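Local coordinates for scarecrow-like protein 3 (PDB 6KPB) that probably acts as a transcription factor in plant development, binding zinc finger proteins of the IDD family through its GRAS domain, at residues F140-V148 with L448-I458; A251-H261 with L341-Q351. All coordinates share one frame; numbering follows the deposited sequence.

Contact 1 of 2, residues F140-V148 with L448-I458; sequences FEMFPILKV and LQGCGFDGYRI
Pro144 fills the corner between the rings of Phe453 and Tyr456, which stand nearly at right angles, and makes a CH-pi contact with each. It sits at the N-cap of helix 145-160 in the GRAS domain, where the short break after helix 129-142 meets the two consecutive type II turns leading into strand 456-461. The proline ring can be followed atom by atom. CB stands over the centre of the Phe453 ring, 3.4 Å from its centroid and only 7° off the normal; Cys451 O lies over the opposite face. CG does the same for Tyr456, 3.6 Å from that ring's centroid, and also touches Leu448 CD2. CD closes the circuit between the two aromatics, 3.4 Å from Tyr456 CZ and 3.5 Å from Phe453 CE1. With no hydrogen bond across the two segments, shape and ring faces hold the junction. One helical turn on, CG1 of Val148, anti to the backbone N (chi1 169°), meets Ile458 CD1 tip to tip. Helices 360-381 and 387-406 pack on Phe143, and Trp469 meets Tyr456 edge-to-face. At the far end of the tyrosine, its OH lies at the edge of the Phe143 ring, 3.1 Å from CD2.

Contact 2 of 2, residues A251-H261 with L341-Q351; sequences ALAVSSVLQLH and LSPKVMVVTEQ
Glu350 OE1 is gripped by two backbone N-H groups, those of His261 at 3.1 Å and, through a weak, strongly bent bond, of Leu260. The His261 N-H meets this oxygen from above the carboxylate plane. The other oxygen, OE2, offers its syn lone pair to His261 ND1 at 2.6 Å, a bond lying in the plane of the imidazole although ring and carboxylate stand 85° apart. A bend at chi2 (-65°) brings the carboxylate of Glu350 back to the turn that follows strand 251-257. Were Glu350 replaced by an alanine, His261 ND1 and the N-H groups of the turn would probably lose their shared carboxylate acceptor, leaving the imidazole held chiefly from its NE2 side. With a carboxylate at each ring nitrogen, Glu350 at ND1 and Glu414 at NE2, the doubly protonated imidazole would probably be favoured.

Behind this polar end runs a regular parallel pairing, as in Rossmann-like folds. Val254 and Ser256 each use both N-H and C=O: Ser256 N reaches Val347 O at 2.9 Å, and Val254 O receives Val347 N. Leu258 N closes the series on Thr349 O at 2.7 Å. On one face Ala253 CB meets Val345 CG1 at 3.8 Å, and Ser255 CB touches Val347 CG2; on the other, Val254 CB packs on Met346 CG. Strand 251-257 lies between strands 166-171 and 345-351, the latter also pairing antiparallel with strand 472-482; helix 145-160 covers the face of Ala253 and Val347, and helix 419-428 that of Met346.

The two contacts show how one domain is closed by nested pairings. Contact 2 falls, in sequence, inside the long loop that contact 1 closes: 140-148 comes first, then 251-261 and 341-351, and 448-458 last. Their centres lie 22 Å apart, yet both reach the same mixed sheet, contact 2 through its parallel strands and contact 1 through strand 456-461 in the antiparallel part. Helix 145-160 joins them, since it starts within contact 1 and runs on across strands 251-257 and 345-351; Leu146 CD2 touches Val257 CG1 at 3.9 Å. The predicted VHIID, PFYRE and SAW regions are thus packed into one GRAS domain.

Contact 1 of 2, residues F140-V148 with L448-I458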
ATOM      1  N   PHE A 140       3.195  22.557   0.819  1.00 78.37           N
ATOM      2  CA  PHE A 140       3.859  23.826   0.546  1.00 73.65           C
ATOM      3  C   PHE A 140       2.958  24.784  -0.222  1.00 73.86           C
ATOM      4  O   PHE A 140       3.041  26.001  -0.026  1.00 82.70           O
ATOM      5  CB  PHE A 140       5.152  23.568  -0.230  1.00 67.91           C
ATOM      6  CG  PHE A 140       5.847  24.815  -0.694  1.00 75.81           C
ATOM      7  CD1 PHE A 140       6.696  25.506   0.155  1.00 79.19           C
ATOM      8  CD2 PHE A 140       5.663  25.290  -1.982  1.00 80.38           C
ATOM      9  CE1 PHE A 140       7.341  26.653  -0.269  1.00 70.81           C
ATOM     10  CE2 PHE A 140       6.307  26.437  -2.413  1.00 85.85           C
ATOM     11  CZ  PHE A 140       7.147  27.118  -1.555  1.00 79.10           C
ATOM     12  N   GLU A 141       2.091  24.265  -1.094  1.00 85.82           N
ATOM     13  CA  GLU A 141       1.282  25.110  -1.965  1.00 71.46           C
ATOM     14  C   GLU A 141      -0.133  25.343  -1.454  1.00 69.47           C
ATOM     15  O   GLU A 141      -0.699  26.410  -1.713  1.00 74.83           O
ATOM     16  CB  GLU A 141       1.211  24.509  -3.373  1.00 76.06           C
ATOM     17  CG  GLU A 141       2.569  24.307  -4.023  1.00 94.92           C
ATOM     18  CD  GLU A 141       2.546  24.549  -5.519  1.00128.74           C
ATOM     19  OE1 GLU A 141       3.125  25.562  -5.965  1.00140.85           O
ATOM     20  OE2 GLU A 141       1.945  23.733  -6.251  1.00136.48           O
ATOM     21  N   MET A 142      -0.722  24.385  -0.740  1.00 66.90           N
ATOM     22  CA  MET A 142      -2.074  24.559  -0.225  1.00 76.17           C
ATOM     23  C   MET A 142      -2.112  25.274   1.118  1.00 73.91           C
ATOM     24  O   MET A 142      -3.170  25.785   1.503  1.00 72.60           O
ATOM     25  CB  MET A 142      -2.775  23.200  -0.108  1.00 68.96           C
ATOM     26  CG  MET A 142      -2.814  22.419  -1.415  1.00 73.24           C
ATOM     27  SD  MET A 142      -3.557  20.788  -1.248  1.00 83.62           S
ATOM     28  CE  MET A 142      -5.288  21.231  -1.124  1.00 87.29           C
ATOM     29  N   PHE A 143      -0.990  25.328   1.834  1.00 82.48           N
ATOM     30  CA  PHE A 143      -0.890  26.029   3.101  1.00 72.65           C
ATOM     31  C   PHE A 143       0.218  27.074   3.039  1.00 74.50           C
ATOM     32  O   PHE A 143       1.206  26.893   2.322  1.00 82.94           O
ATOM     33  CB  PHE A 143      -0.606  25.059   4.256  1.00 73.25           C
ATOM     34  CG  PHE A 143      -1.731  24.103   4.533  1.00 84.38           C
ATOM     35  CD1 PHE A 143      -1.823  22.903   3.849  1.00 85.27           C
ATOM     36  CD2 PHE A 143      -2.695  24.404   5.481  1.00 81.01           C
ATOM     37  CE1 PHE A 143      -2.856  22.023   4.102  1.00 80.88           C
ATOM     38  CE2 PHE A 143      -3.732  23.529   5.739  1.00 85.40           C
ATOM     39  CZ  PHE A 143      -3.813  22.336   5.049  1.00 87.41           C
ATOM     40  N   PRO A 144       0.076  28.180   3.766  1.00 82.07           N
ATOM     41  CA  PRO A 144       1.132  29.200   3.812  1.00 68.97           C
ATOM     42  C   PRO A 144       2.175  28.985   4.899  1.00 68.33           C
ATOM     43  O   PRO A 144       2.989  29.885   5.124  1.00 79.30           O
ATOM     44  CB  PRO A 144       0.329  30.475   4.097  1.00 74.52           C
ATOM     45  CG  PRO A 144      -0.769  29.996   4.990  1.00 87.13           C
ATOM     46  CD  PRO A 144      -1.117  28.594   4.528  1.00 88.30           C
ATOM     47  N   ILE A 145       2.166  27.828   5.566  1.00 73.62           N
ATOM     48  CA  ILE A 145       3.044  27.614   6.714  1.00 64.96           C
ATOM     49  C   ILE A 145       4.504  27.708   6.297  1.00 72.22           C
ATOM     50  O   ILE A 145       5.289  28.466   6.879  1.00 73.41           O
ATOM     51  CB  ILE A 145       2.741  26.257   7.373  1.00 72.67           C
ATOM     52  CG1 ILE A 145       1.258  26.148   7.741  1.00 83.54           C
ATOM     53  CG2 ILE A 145       3.638  26.050   8.580  1.00 73.29           C
ATOM     54  CD1 ILE A 145       0.768  27.237   8.663  1.00 86.46           C
ATOM     55  N   LEU A 146       4.890  26.937   5.280  1.00 67.90           N
ATOM     56  CA  LEU A 146       6.297  26.858   4.902  1.00 63.10           C
ATOM     57  C   LEU A 146       6.778  28.149   4.249  1.00 73.79           C
ATOM     58  O   LEU A 146       7.923  28.565   4.460  1.00 76.21           O
ATOM     59  CB  LEU A 146       6.520  25.665   3.973  1.00 60.03           C
ATOM     60  CG  LEU A 146       6.481  24.299   4.660  1.00 69.86           C
ATOM     61  CD1 LEU A 146       6.650  23.181   3.646  1.00 73.43           C
ATOM     62  CD2 LEU A 146       7.562  24.220   5.725  1.00 72.43           C
ATOM     63  N   LYS A 147       5.922  28.796   3.452  1.00 70.63           N
ATOM     64  CA  LYS A 147       6.310  30.056   2.825  1.00 68.04           C
ATOM     65  C   LYS A 147       6.620  31.119   3.872  1.00 71.37           C
ATOM     66  O   LYS A 147       7.593  31.870   3.736  1.00 74.85           O
ATOM     67  CB  LYS A 147       5.206  30.540   1.885  1.00 61.38           C
ATOM     68  CG  LYS A 147       5.001  29.683   0.643  1.00 81.79           C
ATOM     69  CD  LYS A 147       3.711  30.075  -0.066  1.00 81.00           C
ATOM     70  CE  LYS A 147       3.398  29.161  -1.244  1.00 89.09           C
ATOM     71  NZ  LYS A 147       4.018  29.641  -2.509  1.00 88.46           N
ATOM     72  N   VAL A 148       5.802  31.200   4.924  1.00 71.05           N
ATOM     73  CA  VAL A 148       6.065  32.149   6.002  1.00 76.24           C
ATOM     74  C   VAL A 148       7.341  31.769   6.742  1.00 78.96           C
ATOM     75  O   VAL A 148       8.198  32.619   7.014  1.00 70.11           O
ATOM     76  CB  VAL A 148       4.860  32.225   6.957  1.00 72.71           C
ATOM     77  CG1 VAL A 148       5.226  33.007   8.212  1.00 68.46           C
ATOM     78  CG2 VAL A 148       3.667  32.861   6.262  1.00 63.51           C
ATOM     79  N   LEU A 448       0.240  36.524   3.766  1.00 90.03           N
ATOM     80  CA  LEU A 448      -1.058  35.965   4.127  1.00 87.62           C
ATOM     81  C   LEU A 448      -2.212  36.671   3.428  1.00 92.16           C
ATOM     82  O   LEU A 448      -3.326  36.134   3.402  1.00 98.06           O
ATOM     83  CB  LEU A 448      -1.255  36.024   5.642  1.00 86.62           C
ATOM     84  CG  LEU A 448      -0.419  35.068   6.491  1.00 79.89           C
ATOM     85  CD1 LEU A 448      -0.604  35.356   7.966  1.00 79.94           C
ATOM     86  CD2 LEU A 448      -0.809  33.640   6.184  1.00 97.91           C
ATOM     87  N   GLN A 449      -1.980  37.857   2.870  1.00 90.40           N
ATOM     88  CA  GLN A 449      -2.975  38.528   2.047  1.00 94.94           C
ATOM     89  C   GLN A 449      -3.057  37.942   0.645  1.00103.32           C
ATOM     90  O   GLN A 449      -3.768  38.490  -0.203  1.00111.62           O
ATOM     91  CB  GLN A 449      -2.674  40.029   1.968  1.00 99.14           C
ATOM     92  N   GLY A 450      -2.348  36.841   0.391  1.00102.53           N
ATOM     93  CA  GLY A 450      -2.382  36.190  -0.896  1.00 98.03           C
ATOM     94  C   GLY A 450      -3.662  35.411  -1.124  1.00100.39           C
ATOM     95  O   GLY A 450      -4.523  35.283  -0.252  1.00 98.51           O
ATOM     96  N   CYS A 451      -3.776  34.876  -2.337  1.00106.60           N
ATOM     97  CA  CYS A 451      -4.980  34.161  -2.739  1.00107.74           C
ATOM     98  C   CYS A 451      -5.137  32.890  -1.911  1.00107.19           C
ATOM     99  O   CYS A 451      -4.246  32.034  -1.895  1.00110.04           O
ATOM    100  CB  CYS A 451      -4.920  33.830  -4.229  1.00109.65           C
ATOM    101  SG  CYS A 451      -6.442  33.127  -4.911  1.00108.28           S
ATOM    102  N   GLY A 452      -6.266  32.774  -1.218  1.00 95.67           N
ATOM    103  CA  GLY A 452      -6.566  31.587  -0.446  1.00 80.93           C
ATOM    104  C   GLY A 452      -5.891  31.496   0.904  1.00 91.70           C
ATOM    105  O   GLY A 452      -5.925  30.426   1.519  1.00 95.98           O
ATOM    106  N   PHE A 453      -5.282  32.577   1.389  1.00 96.30           N
ATOM    107  CA  PHE A 453      -4.615  32.575   2.685  1.00 90.78           C
ATOM    108  C   PHE A 453      -5.343  33.420   3.723  1.00 93.77           C
ATOM    109  O   PHE A 453      -4.798  33.662   4.806  1.00 97.07           O
ATOM    110  CB  PHE A 453      -3.169  33.048   2.537  1.00 85.76           C
ATOM    111  CG  PHE A 453      -2.273  32.048   1.864  1.00 86.15           C
ATOM    112  CD1 PHE A 453      -2.557  30.693   1.929  1.00 82.60           C
ATOM    113  CD2 PHE A 453      -1.146  32.459   1.173  1.00 91.89           C
ATOM    114  CE1 PHE A 453      -1.736  29.766   1.312  1.00 82.11           C
ATOM    115  CE2 PHE A 453      -0.320  31.537   0.555  1.00 94.83           C
ATOM    116  CZ  PHE A 453      -0.616  30.188   0.626  1.00 95.97           C
ATOM    117  N   ASP A 454      -6.557  33.876   3.424  1.00 92.26           N
ATOM    118  CA  ASP A 454      -7.349  34.586   4.417  1.00 95.31           C
ATOM    119  C   ASP A 454      -7.813  33.623   5.505  1.00 89.49           C
ATOM    120  O   ASP A 454      -8.036  32.434   5.261  1.00 89.21           O
ATOM    121  CB  ASP A 454      -8.547  35.269   3.760  1.00100.62           C
ATOM    122  CG  ASP A 454      -9.477  34.287   3.081  1.00119.20           C
ATOM    123  OD1 ASP A 454      -9.029  33.609   2.131  1.00122.05           O
ATOM    124  OD2 ASP A 454     -10.649  34.181   3.502  1.00126.70           O
ATOM    125  N   GLY A 455      -7.956  34.152   6.720  1.00 85.03           N
ATOM    126  CA  GLY A 455      -8.221  33.366   7.899  1.00 76.36           C
ATOM    127  C   GLY A 455      -6.986  33.100   8.734  1.00 82.73           C
ATOM    128  O   GLY A 455      -7.101  32.878   9.945  1.00 87.33           O
ATOM    129  N   TYR A 456      -5.810  33.122   8.115  1.00 79.81           N
ATOM    130  CA  TYR A 456      -4.565  32.972   8.848  1.00 83.44           C
ATOM    131  C   TYR A 456      -4.166  34.286   9.505  1.00 78.60           C
ATOM    132  O   TYR A 456      -4.508  35.374   9.033  1.00 82.83           O
ATOM    133  CB  TYR A 456      -3.442  32.501   7.924  1.00 70.91           C
ATOM    134  CG  TYR A 456      -3.570  31.062   7.489  1.00 77.86           C
ATOM    135  CD1 TYR A 456      -3.075  30.033   8.278  1.00 78.00           C
ATOM    136  CD2 TYR A 456      -4.180  30.732   6.287  1.00 75.84           C
ATOM    137  CE1 TYR A 456      -3.186  28.717   7.885  1.00 83.54           C
ATOM    138  CE2 TYR A 456      -4.297  29.418   5.886  1.00 76.42           C
ATOM    139  CZ  TYR A 456      -3.800  28.415   6.688  1.00 81.56           C
ATOM    140  OH  TYR A 456      -3.914  27.107   6.289  1.00 88.72           O
ATOM    141  N   ARG A 457      -3.434  34.171  10.607  1.00 81.43           N
ATOM    142  CA  ARG A 457      -2.927  35.320  11.338  1.00 77.56           C
ATOM    143  C   ARG A 457      -1.537  34.991  11.859  1.00 81.57           C
ATOM    144  O   ARG A 457      -1.212  33.829  12.111  1.00 84.94           O
ATOM    145  CB  ARG A 457      -3.849  35.703  12.502  1.00 74.04           C
ATOM    146  CG  ARG A 457      -5.162  36.340  12.081  1.00 95.97           C
ATOM    147  CD  ARG A 457      -6.251  36.080  13.108  1.00113.20           C
ATOM    148  NE  ARG A 457      -5.721  36.040  14.467  1.00125.63           N
ATOM    149  CZ  ARG A 457      -5.500  37.113  15.218  1.00138.78           C
ATOM    150  NH1 ARG A 457      -5.760  38.324  14.740  1.00141.91           N
ATOM    151  NH2 ARG A 457      -5.017  36.978  16.445  1.00141.38           N
ATOM    152  N   ILE A 458      -0.716  36.026  12.009  1.00 87.27           N
ATOM    153  CA  ILE A 458       0.618  35.898  12.582  1.00 90.26           C
ATOM    154  C   ILE A 458       0.669  36.750  13.839  1.00 90.28           C
ATOM    155  O   ILE A 458       0.453  37.968  13.780  1.00 92.98           O
ATOM    156  CB  ILE A 458       1.716  36.312  11.592  1.00 88.47           C
ATOM    157  CG1 ILE A 458       1.796  35.308  10.446  1.00 96.29           C
ATOM    158  CG2 ILE A 458       3.056  36.396  12.297  1.00 90.53           C
ATOM    159  CD1 ILE A 458       2.773  35.694   9.371  1.00 99.85           C
TER

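Contact 2 of 2, residues A251-H261 with L341-Q351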
ATOM      1  N   ALA A 251      31.022  31.363   8.424  1.00105.90           N
ATOM      2  CA  ALA A 251      29.841  31.638   9.225  1.00 96.12           C
ATOM      3  C   ALA A 251      28.783  30.570   8.982  1.00 96.24           C
ATOM      4  O   ALA A 251      28.568  30.131   7.848  1.00103.45           O
ATOM      5  CB  ALA A 251      29.290  33.024   8.895  1.00 93.94           C
ATOM      6  N   LEU A 252      28.120  30.153  10.056  1.00 94.71           N
ATOM      7  CA  LEU A 252      27.248  28.989  10.040  1.00 97.76           C
ATOM      8  C   LEU A 252      25.834  29.371  10.454  1.00 92.83           C
ATOM      9  O   LEU A 252      25.637  30.194  11.355  1.00 98.10           O
ATOM     10  CB  LEU A 252      27.786  27.896  10.970  1.00 93.62           C
ATOM     11  CG  LEU A 252      27.142  26.514  10.867  1.00 97.66           C
ATOM     12  CD1 LEU A 252      27.425  25.901   9.506  1.00105.57           C
ATOM     13  CD2 LEU A 252      27.638  25.607  11.981  1.00 97.37           C
ATOM     14  N   ALA A 253      24.853  28.760   9.793  1.00 90.58           N
ATOM     15  CA  ALA A 253      23.450  28.905  10.145  1.00 88.97           C
ATOM     16  C   ALA A 253      22.792  27.535  10.087  1.00 85.74           C
ATOM     17  O   ALA A 253      23.090  26.734   9.196  1.00 87.45           O
ATOM     18  CB  ALA A 253      22.729  29.883   9.207  1.00 88.41           C
ATOM     19  N   VAL A 254      21.908  27.265  11.045  1.00 81.95           N
ATOM     20  CA  VAL A 254      21.227  25.981  11.160  1.00 78.77           C
ATOM     21  C   VAL A 254      19.728  26.219  11.042  1.00 82.62           C
ATOM     22  O   VAL A 254      19.177  27.087  11.731  1.00 79.36           O
ATOM     23  CB  VAL A 254      21.568  25.274  12.486  1.00 80.59           C
ATOM     24  CG1 VAL A 254      20.729  24.019  12.654  1.00 83.80           C
ATOM     25  CG2 VAL A 254      23.050  24.932  12.539  1.00 80.50           C
ATOM     26  N   SER A 255      19.075  25.451  10.170  1.00 85.88           N
ATOM     27  CA  SER A 255      17.637  25.546   9.943  1.00 76.36           C
ATOM     28  C   SER A 255      16.989  24.225  10.328  1.00 81.78           C
ATOM     29  O   SER A 255      17.304  23.182   9.747  1.00 79.64           O
ATOM     30  CB  SER A 255      17.332  25.887   8.483  1.00 84.61           C
ATOM     31  OG  SER A 255      15.937  25.861   8.233  1.00 92.85           O
ATOM     32  N   SER A 256      16.080  24.273  11.300  1.00 75.70           N
ATOM     33  CA  SER A 256      15.398  23.086  11.814  1.00 72.98           C
ATOM     34  C   SER A 256      13.898  23.271  11.600  1.00 79.44           C
ATOM     35  O   SER A 256      13.212  23.885  12.421  1.00 88.54           O
ATOM     36  CB  SER A 256      15.735  22.863  13.286  1.00 70.84           C
ATOM     37  OG  SER A 256      15.149  21.667  13.769  1.00 81.49           O
ATOM     38  N   VAL A 257      13.392  22.732  10.496  1.00 78.35           N
ATOM     39  CA  VAL A 257      11.983  22.847  10.134  1.00 81.45           C
ATOM     40  C   VAL A 257      11.295  21.553  10.558  1.00 78.28           C
ATOM     41  O   VAL A 257      11.450  20.512   9.914  1.00 82.95           O
ATOM     42  CB  VAL A 257      11.802  23.124   8.640  1.00 75.29           C
ATOM     43  CG1 VAL A 257      10.324  23.142   8.281  1.00 78.09           C
ATOM     44  CG2 VAL A 257      12.458  24.445   8.265  1.00 64.03           C
ATOM     45  N   LEU A 258      10.539  21.624  11.657  1.00 80.74           N
ATOM     46  CA  LEU A 258       9.705  20.520  12.140  1.00 85.59           C
ATOM     47  C   LEU A 258      10.522  19.280  12.493  1.00 86.91           C
ATOM     48  O   LEU A 258      10.046  18.152  12.346  1.00 92.33           O
ATOM     49  CB  LEU A 258       8.618  20.155  11.122  1.00 78.56           C
ATOM     50  CG  LEU A 258       7.701  21.275  10.631  1.00 76.07           C
ATOM     51  CD1 LEU A 258       6.581  20.707   9.766  1.00 70.20           C
ATOM     52  CD2 LEU A 258       7.138  22.071  11.800  1.00 64.77           C
ATOM     53  N   GLN A 259      11.751  19.466  12.975  1.00 83.75           N
ATOM     54  CA  GLN A 259      12.624  18.344  13.288  1.00 87.02           C
ATOM     55  C   GLN A 259      12.997  18.224  14.757  1.00 94.48           C
ATOM     56  O   GLN A 259      13.398  17.135  15.180  1.00105.06           O
ATOM     57  CB  GLN A 259      13.919  18.426  12.463  1.00 84.41           C
ATOM     58  CG  GLN A 259      13.695  18.372  10.965  1.00100.03           C
ATOM     59  CD  GLN A 259      12.803  17.217  10.556  1.00102.71           C
ATOM     60  OE1 GLN A 259      13.052  16.066  10.917  1.00109.43           O
ATOM     61  NE2 GLN A 259      11.751  17.520   9.807  1.00 94.75           N
ATOM     62  N   LEU A 260      12.873  19.293  15.543  1.00 95.96           N
ATOM     63  CA  LEU A 260      13.364  19.252  16.918  1.00 82.00           C
ATOM     64  C   LEU A 260      12.515  18.334  17.790  1.00 91.08           C
ATOM     65  O   LEU A 260      13.051  17.603  18.629  1.00 94.06           O
ATOM     66  CB  LEU A 260      13.407  20.662  17.500  1.00 80.94           C
ATOM     67  CG  LEU A 260      14.622  20.969  18.375  1.00 96.19           C
ATOM     68  CD1 LEU A 260      15.903  20.684  17.605  1.00106.09           C
ATOM     69  CD2 LEU A 260      14.592  22.412  18.852  1.00 99.75           C
ATOM     70  N   HIS A 261      11.191  18.348  17.600  1.00 91.53           N
ATOM     71  CA  HIS A 261      10.315  17.517  18.422  1.00 89.51           C
ATOM     72  C   HIS A 261      10.579  16.029  18.229  1.00 89.89           C
ATOM     73  O   HIS A 261      10.158  15.224  19.067  1.00 92.39           O
ATOM     74  CB  HIS A 261       8.847  17.835  18.120  1.00 85.77           C
ATOM     75  CG  HIS A 261       8.421  17.486  16.727  1.00 82.59           C
ATOM     76  ND1 HIS A 261       8.142  18.441  15.773  1.00 84.50           N
ATOM     77  CD2 HIS A 261       8.218  16.287  16.130  1.00 77.63           C
ATOM     78  CE1 HIS A 261       7.791  17.846  14.646  1.00 78.15           C
ATOM     79  NE2 HIS A 261       7.830  16.539  14.837  1.00 82.49           N
ATOM     80  N   LEU A 341      28.856  23.643  17.556  1.00109.76           N
ATOM     81  CA  LEU A 341      29.217  24.052  16.204  1.00109.24           C
ATOM     82  C   LEU A 341      29.325  25.565  16.055  1.00105.90           C
ATOM     83  O   LEU A 341      29.754  26.035  14.998  1.00106.39           O
ATOM     84  CB  LEU A 341      28.201  23.506  15.200  1.00107.62           C
ATOM     85  CG  LEU A 341      28.143  21.983  15.061  1.00117.63           C
ATOM     86  CD1 LEU A 341      27.374  21.585  13.809  1.00118.96           C
ATOM     87  CD2 LEU A 341      29.543  21.387  15.051  1.00117.42           C
ATOM     88  N   SER A 342      28.955  26.321  17.088  1.00 97.14           N
ATOM     89  CA  SER A 342      28.972  27.777  17.080  1.00 99.11           C
ATOM     90  C   SER A 342      28.248  28.378  15.869  1.00 99.08           C
ATOM     91  O   SER A 342      28.845  29.132  15.097  1.00100.50           O
ATOM     92  CB  SER A 342      30.404  28.295  17.140  1.00118.74           C
ATOM     93  OG  SER A 342      31.074  28.055  15.919  1.00135.40           O
ATOM     94  N   PRO A 343      26.963  28.076  15.676  1.00 90.30           N
ATOM     95  CA  PRO A 343      26.238  28.725  14.580  1.00 91.84           C
ATOM     96  C   PRO A 343      25.992  30.191  14.893  1.00 92.89           C
ATOM     97  O   PRO A 343      25.784  30.574  16.047  1.00 94.32           O
ATOM     98  CB  PRO A 343      24.927  27.938  14.505  1.00 92.88           C
ATOM     99  CG  PRO A 343      24.715  27.453  15.888  1.00 92.30           C
ATOM    100  CD  PRO A 343      26.095  27.137  16.407  1.00 83.08           C
ATOM    101  N   LYS A 344      26.024  31.017  13.847  1.00 90.58           N
ATOM    102  CA  LYS A 344      25.722  32.430  14.034  1.00 87.12           C
ATOM    103  C   LYS A 344      24.232  32.652  14.252  1.00 88.13           C
ATOM    104  O   LYS A 344      23.842  33.627  14.904  1.00 88.95           O
ATOM    105  CB  LYS A 344      26.220  33.239  12.837  1.00 91.70           C
ATOM    106  CG  LYS A 344      27.034  34.460  13.228  1.00 98.75           C
ATOM    107  CD  LYS A 344      27.521  35.217  12.008  1.00 96.34           C
ATOM    108  CE  LYS A 344      28.063  36.576  12.403  1.00101.51           C
ATOM    109  NZ  LYS A 344      28.587  37.324  11.230  1.00105.25           N
ATOM    110  N   VAL A 345      23.394  31.764  13.726  1.00 84.49           N
ATOM    111  CA  VAL A 345      21.960  31.805  13.983  1.00 79.79           C
ATOM    112  C   VAL A 345      21.398  30.403  13.796  1.00 85.43           C
ATOM    113  O   VAL A 345      21.830  29.655  12.913  1.00 83.98           O
ATOM    114  CB  VAL A 345      21.242  32.832  13.073  1.00 91.05           C
ATOM    115  CG1 VAL A 345      21.247  32.380  11.615  1.00 79.08           C
ATOM    116  CG2 VAL A 345      19.819  33.074  13.558  1.00 84.68           C
ATOM    117  N   MET A 346      20.450  30.037  14.654  1.00 84.51           N
ATOM    118  CA  MET A 346      19.652  28.834  14.481  1.00 83.15           C
ATOM    119  C   MET A 346      18.191  29.238  14.382  1.00 76.77           C
ATOM    120  O   MET A 346      17.684  29.956  15.250  1.00 82.93           O
ATOM    121  CB  MET A 346      19.848  27.845  15.633  1.00 89.91           C
ATOM    122  CG  MET A 346      18.966  26.608  15.519  1.00 84.80           C
ATOM    123  SD  MET A 346      19.273  25.381  16.802  1.00 89.62           S
ATOM    124  CE  MET A 346      18.696  26.250  18.258  1.00 93.69           C
ATOM    125  N   VAL A 347      17.522  28.787  13.329  1.00 75.35           N
ATOM    126  CA  VAL A 347      16.118  29.099  13.100  1.00 79.28           C
ATOM    127  C   VAL A 347      15.310  27.821  13.277  1.00 70.77           C
ATOM    128  O   VAL A 347      15.644  26.778  12.701  1.00 69.06           O
ATOM    129  CB  VAL A 347      15.898  29.731  11.715  1.00 81.19           C
ATOM    130  CG1 VAL A 347      16.551  31.105  11.664  1.00 84.64           C
ATOM    131  CG2 VAL A 347      16.465  28.852  10.619  1.00 90.24           C
ATOM    132  N   VAL A 348      14.262  27.899  14.092  1.00 75.68           N
ATOM    133  CA  VAL A 348      13.474  26.736  14.481  1.00 76.25           C
ATOM    134  C   VAL A 348      12.026  26.979  14.087  1.00 78.00           C
ATOM    135  O   VAL A 348      11.426  27.986  14.487  1.00 82.65           O
ATOM    136  CB  VAL A 348      13.584  26.451  15.987  1.00 77.29           C
ATOM    137  CG1 VAL A 348      12.732  25.249  16.357  1.00 68.98           C
ATOM    138  CG2 VAL A 348      15.040  26.233  16.387  1.00 79.46           C
ATOM    139  N   THR A 349      11.466  26.059  13.305  1.00 76.61           N
ATOM    140  CA  THR A 349      10.045  26.043  12.989  1.00 73.38           C
ATOM    141  C   THR A 349       9.453  24.768  13.573  1.00 74.23           C
ATOM    142  O   THR A 349       9.902  23.665  13.243  1.00 72.33           O
ATOM    143  CB  THR A 349       9.803  26.111  11.480  1.00 78.06           C
ATOM    144  OG1 THR A 349      10.334  27.338  10.964  1.00 79.11           O
ATOM    145  CG2 THR A 349       8.313  26.047  11.177  1.00 76.33           C
ATOM    146  N   GLU A 350       8.458  24.922  14.444  1.00 75.10           N
ATOM    147  CA  GLU A 350       7.883  23.796  15.163  1.00 74.69           C
ATOM    148  C   GLU A 350       6.374  23.955  15.254  1.00 74.00           C
ATOM    149  O   GLU A 350       5.841  25.066  15.181  1.00 71.93           O
ATOM    150  CB  GLU A 350       8.471  23.667  16.576  1.00 78.12           C
ATOM    151  CG  GLU A 350       9.704  22.790  16.662  1.00 90.25           C
ATOM    152  CD  GLU A 350       9.404  21.344  16.320  1.00 90.80           C
ATOM    153  OE1 GLU A 350      10.283  20.673  15.739  1.00 97.36           O
ATOM    154  OE2 GLU A 350       8.285  20.883  16.629  1.00 88.85           O
ATOM    155  N   GLN A 351       5.689  22.824  15.412  1.00 72.02           N
ATOM    156  CA  GLN A 351       4.278  22.859  15.766  1.00 66.91           C
ATOM    157  C   GLN A 351       4.106  23.548  17.113  1.00 69.06           C
ATOM    158  O   GLN A 351       4.943  23.414  18.010  1.00 82.75           O
ATOM    159  CB  GLN A 351       3.694  21.445  15.826  1.00 72.60           C
ATOM    160  CG  GLN A 351       3.379  20.816  14.475  1.00 65.56           C
ATOM    161  CD  GLN A 351       4.557  20.065  13.890  1.00 78.83           C
ATOM    162  OE1 GLN A 351       5.690  20.203  14.352  1.00 82.38           O
ATOM    163  NE2 GLN A 351       4.293  19.259  12.870  1.00 74.92           N
TER